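Local structure of putative lipoprotein (Parabacteroides distasonis ATCC 8503, 3JX8) at residues P43-T48 with I91-K96; S21-I26 with T59-G64; A197-C202 with T215-A220; A180-A185 with G208-Y213; N102-G107 with N123-G128. The protein is of unknown function but, as a putative lipoprotein with an adhesin-like head domain, may take part in cell adhesion or lipid binding. All coordinates share one frame; numbering follows the deposited sequence. Where two conformers were deposited one is given.

Interaction 1: P43-T48 with I91-K96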
# COMPACT_ATOMS: atom_id res chain seq x y z
N PRO A 43 10.36 12.86 -32.63
CA PRO A 43 9.40 12.08 -31.84
C PRO A 43 8.43 11.33 -32.77
O PRO A 43 8.06 11.84 -33.84
CB PRO A 43 8.69 13.12 -30.99
CG PRO A 43 8.80 14.37 -31.76
CD PRO A 43 10.10 14.31 -32.54
N TYR A 44 8.08 10.12 -32.39
CA TYR A 44 7.35 9.22 -33.27
C TYR A 44 6.31 8.45 -32.51
O TYR A 44 6.57 8.04 -31.38
CB TYR A 44 8.34 8.24 -33.90
CG TYR A 44 7.69 7.19 -34.79
CD1 TYR A 44 7.34 7.49 -36.10
CD2 TYR A 44 7.47 5.90 -34.33
CE1 TYR A 44 6.76 6.54 -36.91
CE2 TYR A 44 6.90 4.95 -35.13
CZ TYR A 44 6.56 5.27 -36.42
OH TYR A 44 5.99 4.31 -37.23
N LEU A 45 5.14 8.27 -33.11
CA LEU A 45 4.13 7.41 -32.54
C LEU A 45 3.44 6.62 -33.63
O LEU A 45 2.94 7.17 -34.61
CB LEU A 45 3.07 8.20 -31.79
CG LEU A 45 1.88 7.41 -31.23
CD1 LEU A 45 2.31 6.29 -30.23
CD2 LEU A 45 0.85 8.37 -30.64
N SER A 46 3.34 5.32 -33.39
CA SER A 46 2.57 4.43 -34.22
C SER A 46 1.71 3.52 -33.34
O SER A 46 2.20 2.99 -32.35
CB SER A 46 3.53 3.59 -35.06
OG SER A 46 2.86 2.49 -35.65
N VAL A 47 0.46 3.32 -33.73
CA VAL A 47 -0.49 2.47 -33.00
C VAL A 47 -1.17 1.52 -33.99
O VAL A 47 -1.65 1.95 -35.05
CB VAL A 47 -1.60 3.30 -32.31
CG1 VAL A 47 -2.63 2.38 -31.62
CG2 VAL A 47 -1.00 4.31 -31.33
N THR A 48 -1.20 0.24 -33.63
CA THR A 48 -1.88 -0.78 -34.39
C THR A 48 -2.98 -1.39 -33.51
O THR A 48 -2.71 -1.92 -32.43
CB THR A 48 -0.91 -1.88 -34.82
OG1 THR A 48 0.15 -1.30 -35.59
CG2 THR A 48 -1.63 -2.98 -35.64
N ILE A 91 1.86 -0.67 -29.72
CA ILE A 91 2.22 0.73 -29.76
C ILE A 91 3.75 0.82 -29.86
O ILE A 91 4.47 0.10 -29.15
CB ILE A 91 1.76 1.47 -28.48
CG1 ILE A 91 0.25 1.31 -28.30
CG2 ILE A 91 2.21 2.96 -28.53
CD1 ILE A 91 -0.30 1.74 -26.91
N LYS A 92 4.24 1.66 -30.75
CA LYS A 92 5.67 1.95 -30.82
C LYS A 92 5.83 3.47 -30.73
O LYS A 92 5.17 4.22 -31.45
CB LYS A 92 6.30 1.40 -32.09
CG LYS A 92 6.34 -0.12 -32.12
CD LYS A 92 7.22 -0.64 -33.23
CE LYS A 92 7.27 -2.16 -33.22
NZ LYS A 92 8.49 -2.66 -33.92
N SER A 93 6.70 3.92 -29.84
CA SER A 93 6.90 5.37 -29.74
C SER A 93 8.28 5.69 -29.23
O SER A 93 8.92 4.85 -28.62
CB SER A 93 5.82 6.01 -28.85
OG SER A 93 5.81 7.42 -28.96
N ASN A 94 8.73 6.90 -29.53
CA ASN A 94 9.95 7.42 -28.95
C ASN A 94 9.89 8.93 -28.70
O ASN A 94 9.08 9.66 -29.29
CB ASN A 94 11.15 7.03 -29.80
CG ASN A 94 11.06 7.55 -31.23
OD1 ASN A 94 11.37 8.72 -31.50
ND2 ASN A 94 10.68 6.69 -32.13
N SER A 95 10.73 9.37 -27.78
CA SER A 95 10.87 10.80 -27.46
C SER A 95 12.29 10.99 -26.98
O SER A 95 13.03 10.00 -26.86
CB SER A 95 9.88 11.26 -26.39
OG SER A 95 10.20 10.70 -25.13
N LYS A 96 12.66 12.23 -26.70
CA LYS A 96 14.04 12.51 -26.32
C LYS A 96 14.33 11.94 -24.93
O LYS A 96 15.40 11.37 -24.71
CB LYS A 96 14.34 14.00 -26.40
CG LYS A 96 14.01 14.63 -27.79
CD LYS A 96 15.22 14.84 -28.70
CE LYS A 96 14.88 14.92 -30.23
NZ LYS A 96 13.59 15.61 -30.58
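Two donors meet at the carbonyl O of Tyr-44: Ser-93 OG at 2.6 Å and the backbone N of Asn-94 at 3.1 Å. The hydroxyl gets there because Ser-93 OG stands anti to its own backbone N (chi1 -167°), alongside the carbonyl carbon. A return bond from Tyr-44 N to Asn-94 O completes one antiparallel hydrogen-bonded pair, and Ser-46 with Lys-92 forms the next, where Ser-46 N lies 2.9 Å from Lys-92 O. On the buried face, Leu-45 CD1 reaches diagonally past its partner Ser-93, touching CB, to Ile-91 CG2 at 3.7 Å. On the other face the Tyr-44 ring extends over the sheet toward Lys-92. These are strands 44-50 and 89-95, antiparallel neighbours at the N-terminal end of a solenoid-like fold whose later strands run mostly parallel, consistent with the pectate-lyase-like clan of the family. In the second shell, Ser-93 OG is also bonded to Tyr-23 OH, which ties the serine to the 21-26 segment. Leu-66 and Ile-68 of strand 65-70 cover Leu-45 from the interior, while Phe-34 lies against Ile-91 and Ser-93. At the outer face, Tyr-44 OH is bonded to Glu-17.

Interaction 2: S21-I26 with T59-G64; sequences SDYDEI and TEVEGG
The tight turn that leads from strand 57-62 into strand 65-70 leans here on the irregular run of chain that enters strand 25-29. Its last residue, Gly-64, offers its carbonyl O to the backbone N of Asp-24 at 3.0 Å, with an N-H...O angle of 154°. That is the direct hydrogen bond across the contact. Tyr-23 CB lies 3.3 Å from the same Gly-64 O. The Asp-24 carboxylate folds back over its own backbone (chi1 64°), which brings OD1 to a water that donates to it at 2.9 Å and also to Gly-63 O, so the water bridges the aspartate to the turn. Gly-63 and Gly-64 both have positive phi, a conformation that comes readily to glycine and lets the chain reverse.

The methyls of Val-61 lie against the carbonyls of Ser-21 and Asp-22, CG1 resting 3.7 Å from Asp-22 O. The apolar touch is that of Val-61 CG2 on Tyr-23 CD2 at 3.9 Å, the two side chains crossing at about a right angle. Beyond them, Leu-66 packs on both Tyr-23 and Val-61. Asp-22 turns instead to Lys-96 N and a glycerol probably from the crystallisation liquor. With backbone angles near those of a type I' turn, Gly-63 and Gly-64 make the two-residue beta hairpin between strands 57-62 and 65-70, of which 57-62 is the outermost strand of its sheet within this chain.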
# COMPACT_ATOMS: atom_id res chain seq x y z
N SER A 21 4.29 16.01 -31.08
CA SER A 21 5.47 16.71 -30.56
C SER A 21 6.18 15.80 -29.58
O SER A 21 5.64 14.78 -29.14
CB SER A 21 5.08 17.93 -29.73
OG SER A 21 4.17 18.73 -30.44
N ASP A 22 7.36 16.25 -29.17
CA ASP A 22 8.09 15.60 -28.12
C ASP A 22 7.30 15.58 -26.83
O ASP A 22 6.42 16.41 -26.61
CB ASP A 22 9.43 16.30 -27.84
CG ASP A 22 10.38 15.43 -27.02
OD1 ASP A 22 10.43 14.21 -27.25
OD2 ASP A 22 11.09 15.96 -26.18
N TYR A 23 7.62 14.61 -25.99
CA TYR A 23 6.99 14.46 -24.71
C TYR A 23 8.03 13.91 -23.77
O TYR A 23 8.95 13.25 -24.20
CB TYR A 23 5.79 13.49 -24.82
CG TYR A 23 6.12 12.10 -25.34
CD1 TYR A 23 6.50 11.08 -24.48
CD2 TYR A 23 6.03 11.79 -26.71
CE1 TYR A 23 6.77 9.79 -24.95
CE2 TYR A 23 6.28 10.50 -27.19
CZ TYR A 23 6.66 9.51 -26.30
OH TYR A 23 6.92 8.23 -26.76
N ASP A 24 7.89 14.23 -22.50
CA ASP A 24 8.77 13.71 -21.48
C ASP A 24 8.01 12.87 -20.47
O ASP A 24 8.57 12.42 -19.48
CB ASP A 24 9.52 14.85 -20.78
CG ASP A 24 8.60 15.80 -20.02
OD1 ASP A 24 7.37 15.56 -19.92
OD2 ASP A 24 9.14 16.81 -19.51
N GLU A 25 6.73 12.65 -20.74
CA GLU A 25 5.87 11.92 -19.83
C GLU A 25 4.83 11.12 -20.62
O GLU A 25 4.38 11.57 -21.68
CB GLU A 25 5.26 12.93 -18.89
CG GLU A 25 4.33 12.38 -17.88
CD GLU A 25 3.79 13.45 -16.94
OE1 GLU A 25 4.56 14.41 -16.61
OE2 GLU A 25 2.59 13.30 -16.54
N ILE A 26 4.48 9.93 -20.12
CA ILE A 26 3.50 9.02 -20.75
C ILE A 26 2.42 8.64 -19.76
O ILE A 26 2.72 8.19 -18.66
CB ILE A 26 4.14 7.71 -21.25
CG1 ILE A 26 5.16 7.98 -22.39
CG2 ILE A 26 3.05 6.73 -21.73
CD1 ILE A 26 6.02 6.72 -22.78
N THR A 59 -5.30 9.19 -28.40
CA THR A 59 -3.89 8.98 -28.73
C THR A 59 -3.30 10.32 -29.16
O THR A 59 -3.44 10.71 -30.31
CB THR A 59 -3.69 8.01 -29.89
OG1 THR A 59 -4.38 8.52 -31.04
CG2 THR A 59 -4.22 6.62 -29.58
N GLU A 60 -2.67 11.04 -28.25
CA GLU A 60 -2.16 12.36 -28.55
C GLU A 60 -1.12 12.81 -27.55
O GLU A 60 -1.03 12.27 -26.44
CB GLU A 60 -3.31 13.37 -28.53
CG GLU A 60 -3.87 13.63 -27.14
CD GLU A 60 -5.18 14.39 -27.12
OE1 GLU A 60 -5.93 14.38 -28.12
OE2 GLU A 60 -5.49 14.99 -26.08
N VAL A 61 -0.38 13.84 -27.95
CA VAL A 61 0.56 14.48 -27.07
C VAL A 61 -0.01 15.84 -26.74
O VAL A 61 -0.47 16.55 -27.60
CB VAL A 61 1.98 14.61 -27.67
CG1 VAL A 61 2.87 15.56 -26.79
CG2 VAL A 61 2.60 13.22 -27.82
N GLU A 62 0.04 16.19 -25.48
CA GLU A 62 -0.50 17.45 -25.03
C GLU A 62 0.21 17.85 -23.74
O GLU A 62 0.32 17.06 -22.80
CB GLU A 62 -2.00 17.26 -24.82
CG GLU A 62 -2.71 18.34 -24.04
CD GLU A 62 -3.48 17.72 -22.88
OE1 GLU A 62 -4.45 16.94 -23.14
OE2 GLU A 62 -3.06 17.96 -21.71
N GLY A 63 0.71 19.08 -23.73
CA GLY A 63 1.41 19.58 -22.55
C GLY A 63 2.64 18.74 -22.28
O GLY A 63 2.97 18.49 -21.15
N GLY A 64 3.30 18.31 -23.35
CA GLY A 64 4.46 17.46 -23.23
C GLY A 64 4.24 16.08 -22.67
O GLY A 64 5.21 15.46 -22.21
O HOH W 1 4.64 16.63 -19.60

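Interaction 3: A197-C202 with T215-A220. With SO4 (sulfate ion), chain I.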
# COMPACT_ATOMS: atom_id res chain seq x y z
N ALA A 197 23.79 -3.24 -4.03
CA ALA A 197 23.71 -1.93 -3.41
C ALA A 197 24.85 -1.75 -2.42
O ALA A 197 25.20 -2.68 -1.69
CB ALA A 197 22.40 -1.77 -2.69
N ARG A 198 25.40 -0.54 -2.36
CA ARG A 198 26.31 -0.22 -1.27
C ARG A 198 25.52 -0.03 0.03
O ARG A 198 25.84 -0.63 1.04
CB ARG A 198 27.17 1.00 -1.59
CG ARG A 198 28.16 1.33 -0.48
CD ARG A 198 29.10 2.47 -0.86
NE ARG A 198 28.34 3.71 -1.08
CZ ARG A 198 27.99 4.59 -0.14
NH1 ARG A 198 28.34 4.43 1.13
NH2 ARG A 198 27.26 5.65 -0.49
N LYS A 199 24.52 0.86 -0.02
CA LYS A 199 23.61 1.09 1.09
C LYS A 199 22.19 0.79 0.66
O LYS A 199 21.75 1.21 -0.41
CB LYS A 199 23.67 2.54 1.54
CG LYS A 199 25.09 3.01 1.92
CD LYS A 199 25.11 4.18 2.95
CE LYS A 199 24.51 5.49 2.42
NZ LYS A 199 24.80 6.69 3.31
N ALA A 200 21.45 0.07 1.49
CA ALA A 200 20.04 -0.21 1.24
C ALA A 200 19.19 -0.05 2.49
O ALA A 200 19.59 -0.42 3.62
CB ALA A 200 19.87 -1.59 0.69
N GLU A 201 17.99 0.48 2.26
CA GLU A 201 16.93 0.54 3.26
C GLU A 201 15.77 -0.34 2.80
O GLU A 201 15.30 -0.21 1.66
CB GLU A 201 16.42 1.97 3.37
CG GLU A 201 15.50 2.18 4.53
CD GLU A 201 14.83 3.55 4.50
OE1 GLU A 201 15.46 4.48 3.92
OE2 GLU A 201 13.69 3.69 5.06
N CYS A 202 15.31 -1.23 3.67
CA CYS A 202 14.24 -2.17 3.35
C CYS A 202 13.13 -2.02 4.36
O CYS A 202 13.34 -2.11 5.57
CB CYS A 202 14.76 -3.58 3.41
SG CYS A 202 15.94 -3.96 2.13
N THR A 215 26.26 -4.16 0.43
CA THR A 215 27.66 -4.43 0.77
C THR A 215 28.13 -3.68 2.01
O THR A 215 28.98 -4.19 2.73
CB THR A 215 28.60 -4.15 -0.42
OG1 THR A 215 28.55 -2.75 -0.72
CG2 THR A 215 28.17 -4.97 -1.65
N GLN A 216 27.59 -2.50 2.28
CA GLN A 216 28.10 -1.70 3.39
C GLN A 216 27.10 -1.45 4.53
O GLN A 216 27.41 -1.71 5.68
CB GLN A 216 28.59 -0.39 2.84
CG GLN A 216 29.35 0.44 3.82
CD GLN A 216 29.77 1.74 3.19
OE1 GLN A 216 30.42 1.75 2.13
NE2 GLN A 216 29.37 2.85 3.80
N ILE A 217 25.92 -0.93 4.20
CA ILE A 217 24.90 -0.59 5.19
C ILE A 217 23.55 -1.17 4.76
O ILE A 217 23.15 -1.03 3.60
CB ILE A 217 24.72 0.95 5.30
CG1 ILE A 217 26.01 1.65 5.72
CG2 ILE A 217 23.62 1.31 6.27
CD1 ILE A 217 26.46 1.30 7.12
N LEU A 218 22.86 -1.81 5.70
CA LEU A 218 21.53 -2.35 5.49
C LEU A 218 20.66 -1.94 6.67
O LEU A 218 20.97 -2.24 7.83
CB LEU A 218 21.51 -3.87 5.33
CG LEU A 218 20.13 -4.54 5.19
CD1 LEU A 218 19.35 -4.00 3.94
CD2 LEU A 218 20.31 -6.09 5.13
N ASP A 219 19.57 -1.27 6.36
CA ASP A 219 18.61 -0.84 7.34
C ASP A 219 17.35 -1.66 7.05
O ASP A 219 16.70 -1.49 6.00
CB ASP A 219 18.46 0.67 7.16
CG ASP A 219 17.49 1.29 8.10
OD1 ASP A 219 17.00 0.62 9.03
OD2 ASP A 219 17.23 2.51 7.89
N ALA A 220 17.04 -2.59 7.94
CA ALA A 220 16.05 -3.64 7.72
C ALA A 220 14.88 -3.47 8.69
O ALA A 220 15.06 -3.58 9.92
CB ALA A 220 16.69 -5.01 7.87
S SO4 I . 27.81 7.69 2.89
O1 SO4 I . 27.32 6.63 3.76
O2 SO4 I . 26.68 8.48 2.41
O3 SO4 I . 28.77 8.49 3.64
O4 SO4 I . 28.54 7.12 1.77
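Arg-198 O takes two hydrogen bonds from successive backbone amides, Gln-216 N at 2.8 Å and Ile-217 N at 3.2 Å, both in the carbonyl plane. Just before it, Ala-197 O accepts from Thr-215 N. Past the corner the pattern becomes the regular alternation of a parallel pair: Ala-200 N gives to Ile-217 O, Asp-219 N to Ala-200 O, and Cys-202 N to Asp-219 O at 2.7 Å. Both segments turn corners at equivalent places, 198-199 and 215-216, and enter strands 200-205 and 217-223 in register. This stacking of successive coils is that of a parallel beta-helix or solenoid, consistent with the pectate-lyase-like clan.

The charged ends find partners away from the ladder. Lys-199 and Ile-217 lie side by side, with CD 3.9 Å from Ile-217 CG1, and a bend at chi3 (-65°) carries NZ to a sulfate, probably from the crystallisation liquor, where it bonds O1 at 2.6 Å and O2 at 2.7 Å. The Arg-198 guanidinium adds weak bonds to O4 of that ion. Lys-199 CG lies over one guanidinium face, toward the rim; Arg-198 NE forms a salt bridge with Asp-178. Glu-201 and Asp-219 run alongside each other, their carboxylate planes 23° apart, each bonded to an asparagine two residues on, Asn-203 and Asn-221. On the inner face, Leu-218 CD1 sits 3.9 Å from Cys-202 SG, both side chains against Val-212.

Interaction 4: A180-A185 with G208-Y213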
# COMPACT_ATOMS: atom_id res chain seq x y z
N ALA A 180 19.94 2.30 -2.40
CA ALA A 180 18.69 1.67 -2.73
C ALA A 180 17.70 1.80 -1.57
O ALA A 180 18.06 1.69 -0.37
CB ALA A 180 18.88 0.18 -3.07
N SER A 181 16.44 1.99 -1.94
CA SER A 181 15.35 1.97 -1.01
C SER A 181 14.26 1.00 -1.54
O SER A 181 13.77 1.17 -2.65
CB SER A 181 14.87 3.38 -0.83
OG SER A 181 13.62 3.34 -0.21
N PHE A 182 13.94 -0.04 -0.76
CA PHE A 182 12.95 -1.06 -1.12
C PHE A 182 11.80 -1.11 -0.13
O PHE A 182 12.01 -1.34 1.08
CB PHE A 182 13.61 -2.42 -1.16
CG PHE A 182 14.70 -2.53 -2.17
CD1 PHE A 182 14.48 -2.20 -3.49
CD2 PHE A 182 15.94 -3.03 -1.82
CE1 PHE A 182 15.50 -2.32 -4.44
CE2 PHE A 182 16.95 -3.16 -2.78
CZ PHE A 182 16.72 -2.80 -4.09
N ASN A 183 10.58 -0.94 -0.62
CA ASN A 183 9.41 -0.81 0.22
C ASN A 183 8.29 -1.71 -0.27
O ASN A 183 7.95 -1.68 -1.46
CB ASN A 183 8.94 0.62 0.22
CG ASN A 183 10.02 1.56 0.58
OD1 ASN A 183 10.32 1.77 1.75
ND2 ASN A 183 10.69 2.11 -0.44
N VAL A 184 7.77 -2.54 0.62
CA VAL A 184 6.60 -3.36 0.34
C VAL A 184 5.48 -3.10 1.37
O VAL A 184 5.71 -3.20 2.58
CB VAL A 184 6.96 -4.84 0.35
CG1 VAL A 184 5.71 -5.68 0.12
CG2 VAL A 184 8.03 -5.10 -0.70
N ALA A 185 4.27 -2.76 0.88
CA ALA A 185 3.09 -2.64 1.72
C ALA A 185 2.05 -3.61 1.17
O ALA A 185 1.24 -3.25 0.30
CB ALA A 185 2.56 -1.21 1.72
N GLY A 208 4.63 -9.21 3.14
CA GLY A 208 5.51 -9.28 1.98
C GLY A 208 6.96 -9.65 2.26
O GLY A 208 7.35 -9.88 3.41
N GLU A 209 7.76 -9.58 1.20
CA GLU A 209 9.12 -10.09 1.19
C GLU A 209 10.07 -9.25 0.35
O GLU A 209 9.72 -8.80 -0.74
CB GLU A 209 9.07 -11.48 0.58
CG GLU A 209 10.10 -12.40 1.03
CD GLU A 209 9.66 -13.86 0.89
OE1 GLU A 209 10.32 -14.58 0.14
OE2 GLU A 209 8.65 -14.28 1.51
N ILE A 210 11.29 -9.09 0.85
CA ILE A 210 12.37 -8.43 0.13
C ILE A 210 13.62 -9.29 0.21
O ILE A 210 14.01 -9.76 1.29
CB ILE A 210 12.69 -7.05 0.70
CG1 ILE A 210 11.43 -6.16 0.71
CG2 ILE A 210 13.93 -6.39 -0.05
CD1 ILE A 210 11.66 -4.74 1.37
N SER A 211 14.26 -9.48 -0.94
CA SER A 211 15.58 -10.10 -1.01
C SER A 211 16.59 -9.05 -1.44
O SER A 211 16.49 -8.53 -2.55
CB SER A 211 15.59 -11.25 -2.00
OG SER A 211 14.66 -12.24 -1.58
N VAL A 212 17.56 -8.75 -0.57
CA VAL A 212 18.45 -7.63 -0.79
C VAL A 212 19.90 -8.05 -0.73
O VAL A 212 20.25 -9.00 -0.01
CB VAL A 212 18.17 -6.47 0.23
CG1 VAL A 212 18.36 -6.97 1.69
CG2 VAL A 212 19.01 -5.19 -0.10
N TYR A 213 20.73 -7.34 -1.50
CA TYR A 213 22.18 -7.48 -1.48
C TYR A 213 22.74 -6.09 -1.25
O TYR A 213 22.65 -5.23 -2.13
CB TYR A 213 22.63 -8.04 -2.82
CG TYR A 213 24.12 -8.19 -3.06
CD1 TYR A 213 25.03 -8.25 -2.03
CD2 TYR A 213 24.60 -8.33 -4.38
CE1 TYR A 213 26.38 -8.41 -2.27
CE2 TYR A 213 25.95 -8.51 -4.63
CZ TYR A 213 26.83 -8.56 -3.58
OH TYR A 213 28.17 -8.73 -3.80
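Ile-210 lies at the centre of this buried contact, its CD1 pressed to within 3.4 Å of Phe-182 O and 3.9 Å from Phe-182 CB. With CG1 anti to the carbonyl carbon (chi1 -57°), the longer branch of the isoleucine extends up to the opposing strand. Its CG1 also meets Val-184 CG2 at 3.8 Å, the two side chains sliding past each other in opposite directions. One step further along, Val-212 CG2 comes to the edge of the Phe-182 ring, near its plane, 3.9 Å from CE2. At the other end, Val-184 CG1 approaches Gly-208 CA at 4.1 Å.

The strands, 7.7 Å apart at their axes and 164° in direction, belong to opposing walls of the solenoid. Interior residues Leu-161, Ile-190 and Cys-202 extend the packing around Phe-182 and Ile-210. By contrast, Asn-183 and Glu-209, both partly exposed, carry polar groups on the outward sides: Asn-183 ND2 gives a hydrogen bond to Ser-181 OG at 3.2 Å and another to Cys-163 O, with its OD1 bonded to Asn-203, while Glu-209 points away, and its OE1 makes a weak hydrogen bond to His-229. Ala-185 touches Ala-166 of the second subunit. No hydrogen bond spans the two segments, so cohesion between the walls here rests on apolar packing, with the polar ends of Asn-183 and Glu-209 engaged outside it.

Interaction 5: N102-G107 with N123-G128; sequences NTVGSG and NMAGSG. With SO4 (sulfate ion), chain H.
Thr-103 N donates to Asn-123 O at 2.8 Å in an almost straight bond (172°) that begins a parallel ladder. Ala-125 N gives to Thr-103 O and Gly-105 N to Ala-125 O, after which Gly-128 N reaches Gly-105 O at 2.9 Å, in the carbonyl plane and on a lone pair. Beside the first rung, the amides of Asn-102 and Asn-123 lie side by side with their planes 15° apart, and Asn-123 ND2 bonds Asn-102 OD1 at 3.0 Å. The same ND2 is bonded to Glu-121, Asn-123 OD1 accepts from Asn-144, and Asn-102 ND2 turns to Glu-100, so an asparagine ladder runs along this face. On the interior face, Thr-103 CG2 packs against the CB of selenomethionine Met-124 at 3.7 Å, and the bent chain of Met-124 carries CE to Gly-105 O. The Gly-Ser-Gly turns stack on each other, Ser-106 CB lying 3.5 Å from Ser-127 OG. A sulfate, probably also from the crystallisation liquor, is bonded by Ser-106 N, 2.7 Å from its O1, and by Ser-106 OG. Strands 100-104 and 120-125 sit between strand 25-29 and strand 140-146, with Val-130 of strand 129-132 across the interior and Met-241, Gly-242 and Val-223 of the second subunit against the outer face.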
# COMPACT_ATOMS: atom_id res chain seq x y z
N ASN A 102 3.27 6.66 -16.34
CA ASN A 102 2.11 6.29 -15.58
C ASN A 102 1.37 5.32 -16.45
O ASN A 102 0.83 5.71 -17.48
CB ASN A 102 1.27 7.52 -15.27
CG ASN A 102 1.98 8.45 -14.27
OD1 ASN A 102 2.22 8.07 -13.13
ND2 ASN A 102 2.35 9.65 -14.71
N THR A 103 1.41 4.06 -16.07
CA THR A 103 0.78 3.01 -16.81
C THR A 103 -0.25 2.26 -15.92
O THR A 103 0.00 2.01 -14.72
CB THR A 103 1.85 2.07 -17.38
OG1 THR A 103 1.21 1.14 -18.25
CG2 THR A 103 2.60 1.31 -16.33
N VAL A 104 -1.40 1.95 -16.50
CA VAL A 104 -2.51 1.33 -15.78
C VAL A 104 -3.13 0.29 -16.68
O VAL A 104 -3.54 0.59 -17.82
CB VAL A 104 -3.62 2.36 -15.38
CG1 VAL A 104 -4.76 1.66 -14.60
CG2 VAL A 104 -3.03 3.56 -14.55
N GLY A 105 -3.22 -0.94 -16.19
CA GLY A 105 -3.90 -1.97 -16.92
C GLY A 105 -3.13 -3.26 -16.96
O GLY A 105 -2.25 -3.51 -16.13
N SER A 106 -3.48 -4.08 -17.92
CA SER A 106 -2.94 -5.39 -18.09
C SER A 106 -1.91 -5.42 -19.21
O SER A 106 -1.47 -6.49 -19.58
CB SER A 106 -4.07 -6.35 -18.47
OG SER A 106 -4.56 -5.97 -19.75
N GLY A 107 -1.53 -4.27 -19.75
CA GLY A 107 -0.59 -4.23 -20.85
C GLY A 107 0.86 -4.45 -20.48
O GLY A 107 1.21 -4.75 -19.32
N ASN A 123 5.48 4.44 -12.70
CA ASN A 123 4.31 4.21 -11.85
C ASN A 123 3.34 3.30 -12.60
O ASN A 123 2.84 3.65 -13.67
CB ASN A 123 3.61 5.52 -11.51
CG ASN A 123 4.52 6.51 -10.78
OD1 ASN A 123 5.08 6.21 -9.73
ND2 ASN A 123 4.62 7.71 -11.33
N MSE A 124 3.12 2.11 -12.06
CA MSE A 124 2.18 1.15 -12.60
C MSE A 124 1.03 0.77 -11.63
O MSE A 124 1.29 0.48 -10.46
CB MSE A 124 2.91 -0.11 -12.95
CG MSE A 124 1.99 -1.38 -12.84
SE MSE A 124 2.53 -2.38 -14.32
CE MSE A 124 0.99 -1.95 -15.54
N ALA A 125 -0.21 0.76 -12.13
CA ALA A 125 -1.33 0.18 -11.40
C ALA A 125 -1.92 -0.94 -12.26
O ALA A 125 -2.19 -0.75 -13.45
CB ALA A 125 -2.37 1.26 -11.07
N GLY A 126 -2.08 -2.11 -11.68
CA GLY A 126 -2.73 -3.23 -12.32
C GLY A 126 -1.93 -4.52 -12.42
O GLY A 126 -0.96 -4.76 -11.67
N SER A 127 -2.36 -5.36 -13.36
CA SER A 127 -1.89 -6.71 -13.52
C SER A 127 -0.84 -6.82 -14.59
O SER A 127 -0.28 -7.89 -14.80
CB SER A 127 -3.05 -7.61 -13.91
OG SER A 127 -3.64 -7.13 -15.13
N GLY A 128 -0.55 -5.71 -15.27
CA GLY A 128 0.43 -5.71 -16.38
C GLY A 128 1.90 -5.79 -15.99
O GLY A 128 2.26 -6.25 -14.91
S SO4 H . -6.76 -3.47 -19.52
O1 SO4 H . -5.34 -3.10 -19.59
O2 SO4 H . -7.40 -3.28 -20.85
O3 SO4 H . -7.00 -4.86 -19.09
O4 SO4 H . -7.43 -2.60 -18.55

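How the interactions relate
From the N terminus, interaction 2 opens first, at 21-26, and interaction 1 opens at 43-48 before interaction 2 closes at 59-64; interaction 1 closes only at 91-96, so the two cross. They touch through Ser-93 and Tyr-23, and together tie both walls at the N-terminal end of the solenoid. Interaction 5 follows in series, closing a single coil between 102-107 and 123-128; it adjoins interaction 2 where Ile-26 bonds Asn-102. Towards the C terminus, interactions 4 and 3 cross in turn: 4 joins facing walls, 3 stacks adjacent coils, and they meet where strands 180-185 and 200-205 pair. The centres of interactions 1 and 3 lie about 38 Å apart.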